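Local coordinates for protein membrane attack complex assembly inhibitor BGA71 (Borreliella bavariensis, PDB 6FMH) that inhibits assembly of the complement membrane attack complex, probably at the spirochaete's outer surface, and thereby would help this Lyme disease agent withstand host complement, at residues Leu13-Asn24 / Leu115-Ile123. Sequence-based numbering, arbitrary orientation.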
loop_
_atom_site.group_PDB
_atom_site.type_symbol
_atom_site.label_atom_id
_atom_site.label_comp_id
_atom_site.label_asym_id
_atom_site.label_seq_id
_atom_site.Cartn_x
_atom_site.Cartn_y
_atom_site.Cartn_z
ATOM N N LEU A 13 -4.632 -11.486 11.883
ATOM C CA LEU A 13 -4.706 -10.399 10.907
ATOM C C LEU A 13 -3.409 -9.595 10.895
ATOM O O LEU A 13 -2.877 -9.244 9.821
ATOM C CB LEU A 13 -5.810 -9.435 11.268
ATOM C CG LEU A 13 -7.248 -9.945 11.220
ATOM C CD1 LEU A 13 -8.270 -8.938 11.749
ATOM C CD2 LEU A 13 -7.693 -10.365 9.846
ATOM N N GLU A 14 -2.863 -9.348 12.087
ATOM C CA GLU A 14 -1.548 -8.715 12.198
ATOM C C GLU A 14 -0.440 -9.527 11.513
ATOM O O GLU A 14 0.360 -8.950 10.756
ATOM C CB GLU A 14 -1.234 -8.394 13.638
ATOM C CG GLU A 14 -2.055 -7.214 14.172
ATOM C CD GLU A 14 -1.888 -6.946 15.672
ATOM O OE1 GLU A 14 -1.665 -7.902 16.448
ATOM O OE2 GLU A 14 -2.004 -5.768 16.063
ATOM N N THR A 15 -0.409 -10.846 11.693
ATOM C CA THR A 15 0.586 -11.675 10.966
ATOM C C THR A 15 0.321 -11.698 9.496
ATOM O O THR A 15 1.261 -11.782 8.692
ATOM C CB THR A 15 0.716 -13.162 11.454
ATOM O OG1 THR A 15 -0.545 -13.654 11.894
ATOM C CG2 THR A 15 1.731 -13.269 12.578
ATOM N N ALA A 16 -0.949 -11.747 9.139
ATOM C CA ALA A 16 -1.326 -11.791 7.721
ATOM C C ALA A 16 -0.851 -10.540 6.985
ATOM O O ALA A 16 -0.172 -10.638 5.975
ATOM C CB ALA A 16 -2.831 -11.962 7.545
ATOM N N ALA A 17 -1.161 -9.379 7.528
ATOM C CA ALA A 17 -0.608 -8.138 6.980
ATOM C C ALA A 17 0.951 -8.146 6.923
ATOM O O ALA A 17 1.530 -7.647 5.969
ATOM C CB ALA A 17 -1.112 -6.910 7.753
ATOM N N LYS A 18 1.606 -8.642 7.951
ATOM C CA LYS A 18 3.045 -8.563 8.011
ATOM C C LYS A 18 3.658 -9.397 6.883
ATOM O O LYS A 18 4.580 -8.941 6.192
ATOM C CB LYS A 18 3.526 -9.108 9.364
ATOM C CG LYS A 18 5.021 -9.184 9.533
ATOM C CD LYS A 18 5.449 -10.215 10.549
ATOM C CE LYS A 18 6.867 -9.918 10.967
ATOM N NZ LYS A 18 7.889 -10.914 10.576
ATOM N N ASN A 19 3.186 -10.636 6.747
ATOM C CA ASN A 19 3.724 -11.526 5.740
ATOM C C ASN A 19 3.452 -10.981 4.359
ATOM O O ASN A 19 4.278 -11.152 3.476
ATOM C CB ASN A 19 3.132 -12.928 5.823
ATOM C CG ASN A 19 3.531 -13.705 7.070
ATOM O OD1 ASN A 19 4.572 -13.468 7.706
ATOM N ND2 ASN A 19 2.743 -14.715 7.375
ATOM N N LEU A 20 2.282 -10.381 4.144
ATOM C CA LEU A 20 1.929 -9.811 2.813
ATOM C C LEU A 20 2.782 -8.582 2.544
ATOM O O LEU A 20 3.318 -8.427 1.470
ATOM C CB LEU A 20 0.457 -9.383 2.684
ATOM C CG LEU A 20 -0.394 -9.990 1.495
ATOM C CD1 LEU A 20 -0.152 -11.457 1.176
ATOM C CD2 LEU A 20 -1.809 -9.793 1.988
ATOM N N GLU A 21 2.927 -7.729 3.544
ATOM C CA GLU A 21 3.800 -6.593 3.468
ATOM C C GLU A 21 5.219 -6.926 3.012
ATOM O O GLU A 21 5.744 -6.260 2.108
ATOM C CB GLU A 21 3.847 -5.941 4.853
ATOM N N ASN A 22 5.829 -7.956 3.606
ATOM C CA ASN A 22 7.177 -8.359 3.255
ATOM C C ASN A 22 7.150 -8.982 1.873
ATOM O O ASN A 22 8.134 -8.942 1.134
ATOM C CB ASN A 22 7.744 -9.408 4.249
ATOM C CG ASN A 22 7.947 -8.835 5.664
ATOM O OD1 ASN A 22 8.211 -7.652 5.787
ATOM N ND2 ASN A 22 7.859 -9.672 6.729
ATOM N N GLN A 23 6.060 -9.676 1.577
ATOM C CA GLN A 23 5.953 -10.381 0.323
ATOM C C GLN A 23 5.874 -9.340 -0.786
ATOM O O GLN A 23 6.627 -9.411 -1.766
ATOM C CB GLN A 23 4.838 -11.417 0.337
ATOM C CG GLN A 23 4.674 -12.206 -0.950
ATOM C CD GLN A 23 5.860 -13.179 -1.250
ATOM O OE1 GLN A 23 6.171 -13.995 -0.418
ATOM N NE2 GLN A 23 6.506 -13.105 -2.455
ATOM N N ASN A 24 5.040 -8.326 -0.585
ATOM C CA ASN A 24 4.997 -7.157 -1.449
ATOM C C ASN A 24 6.370 -6.541 -1.703
ATOM O O ASN A 24 6.755 -6.375 -2.849
ATOM C CB ASN A 24 4.099 -6.092 -0.850
ATOM C CG ASN A 24 2.639 -6.297 -1.194
ATOM O OD1 ASN A 24 2.282 -7.046 -2.123
ATOM N ND2 ASN A 24 1.780 -5.647 -0.444
ATOM N N LEU A 115 -5.852 -6.620 1.612
ATOM C CA LEU A 115 -4.847 -6.135 2.486
ATOM C C LEU A 115 -5.187 -4.734 2.860
ATOM O O LEU A 115 -4.869 -4.296 3.896
ATOM C CB LEU A 115 -3.496 -6.209 1.824
ATOM C CG LEU A 115 -2.413 -5.690 2.729
ATOM C CD1 LEU A 115 -2.129 -6.538 3.932
ATOM C CD2 LEU A 115 -1.216 -5.501 1.898
ATOM N N CYS A 116 -5.830 -4.027 1.973
ATOM C CA CYS A 116 -6.265 -2.686 2.233
ATOM C C CYS A 116 -7.307 -2.744 3.361
ATOM O O CYS A 116 -7.327 -1.885 4.165
ATOM C CB CYS A 116 -6.741 -1.965 0.927
ATOM S SG CYS A 116 -5.947 -0.448 0.360
ATOM N N LEU A 117 -8.106 -3.793 3.423
ATOM C CA LEU A 117 -9.205 -3.997 4.367
ATOM C C LEU A 117 -8.879 -4.702 5.655
ATOM O O LEU A 117 -9.550 -4.551 6.609
ATOM C CB LEU A 117 -10.263 -4.863 3.721
ATOM C CG LEU A 117 -11.293 -4.310 2.785
ATOM C CD1 LEU A 117 -12.038 -5.417 2.117
ATOM C CD2 LEU A 117 -12.212 -3.415 3.536
ATOM N N ILE A 118 -7.873 -5.532 5.625
ATOM C CA ILE A 118 -7.267 -6.128 6.768
ATOM C C ILE A 118 -6.506 -5.083 7.536
ATOM O O ILE A 118 -6.415 -5.162 8.720
ATOM C CB ILE A 118 -6.297 -7.229 6.318
ATOM C CG1 ILE A 118 -7.075 -8.373 5.713
ATOM C CG2 ILE A 118 -5.403 -7.712 7.443
ATOM C CD1 ILE A 118 -6.350 -9.686 5.616
ATOM N N LYS A 119 -5.927 -4.127 6.849
ATOM C CA LYS A 119 -5.268 -3.045 7.503
ATOM C C LYS A 119 -6.246 -2.184 8.260
ATOM O O LYS A 119 -5.954 -1.757 9.332
ATOM C CB LYS A 119 -4.449 -2.251 6.507
ATOM C CG LYS A 119 -3.111 -2.859 6.175
ATOM C CD LYS A 119 -2.511 -2.168 5.006
ATOM C CE LYS A 119 -1.102 -2.594 4.760
ATOM N NZ LYS A 119 -0.511 -1.839 3.656
ATOM N N GLU A 120 -7.422 -1.951 7.706
ATOM C CA GLU A 120 -8.513 -1.247 8.353
ATOM C C GLU A 120 -9.022 -1.846 9.616
ATOM O O GLU A 120 -9.424 -1.160 10.471
ATOM C CB GLU A 120 -9.693 -1.164 7.412
ATOM C CG GLU A 120 -10.925 -0.486 7.986
ATOM C CD GLU A 120 -12.123 -0.689 7.156
ATOM O OE1 GLU A 120 -12.258 -1.746 6.659
ATOM O OE2 GLU A 120 -12.914 0.205 6.996
ATOM N N ALA A 121 -9.093 -3.147 9.691
ATOM C CA ALA A 121 -9.475 -3.827 10.889
ATOM C C ALA A 121 -8.398 -3.761 11.930
ATOM O O ALA A 121 -8.676 -3.610 13.053
ATOM C CB ALA A 121 -9.816 -5.251 10.583
ATOM N N ILE A 122 -7.153 -3.884 11.544
ATOM C CA ILE A 122 -6.086 -3.751 12.508
ATOM C C ILE A 122 -6.093 -2.363 13.192
ATOM O O ILE A 122 -6.136 -2.267 14.430
ATOM C CB ILE A 122 -4.747 -3.953 11.834
ATOM C CG1 ILE A 122 -4.579 -5.410 11.434
ATOM C CG2 ILE A 122 -3.603 -3.592 12.763
ATOM C CD1 ILE A 122 -3.304 -5.670 10.653
ATOM N N ILE A 123 -6.182 -1.311 12.383
ATOM C CA ILE A 123 -6.031 0.067 12.847
ATOM C C ILE A 123 -7.295 0.707 13.407
ATOM O O ILE A 123 -7.360 1.076 14.552
ATOM C CB ILE A 123 -5.481 0.992 11.738
ATOM C CG1 ILE A 123 -4.086 0.566 11.335
ATOM C CG2 ILE A 123 -5.399 2.432 12.224
ATOM C CD1 ILE A 123 -3.558 1.269 10.114
#
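Ala17 CB faces three side chains of helix 90-123: Ile122 CD1 at 3.8 Å, Leu115 CD1 at 4.0 Å and, farthest, Ile118 CG2 at 4.4 Å. Both branches of Leu115 reach further along helix 12-36. CD1 touches Leu20 CD2 at 3.8 Å, the two side chains lying alongside with their directions reversed, while CD2 meets Asn24 ND2 at 3.8 Å. Ile122 CD1 lies over the backbone, 3.7 Å from Leu13 O and close to Glu14 CA. Its CG1 stands anti to the carbonyl carbon (chi1 -70°), and the extended chain (chi2 175°) carries CD1 to helix 12-36. Leu13 CD1 extends to Ala121 CB at 4.2 Å.

The segment axes approach to 9.6 Å and run at 137°, nearer antiparallel than parallel. Leu141 of helix 127-163 covers Ala16 and Leu20, and Leu137 backs Ile118, giving the three-helix packing of an all-helical Bbcrasp-1 family domain. Cys116 forms a disulfide with Cys116 of the second subunit, placing this bundle end beside the dimer interface. No hydrogen bond links the segments; Leu13 O accepts from Ala17 N within its helix. The 463 Å² buried between them, both sides summed, comes largely from aliphatic side chains, so cohesion is mainly apolar.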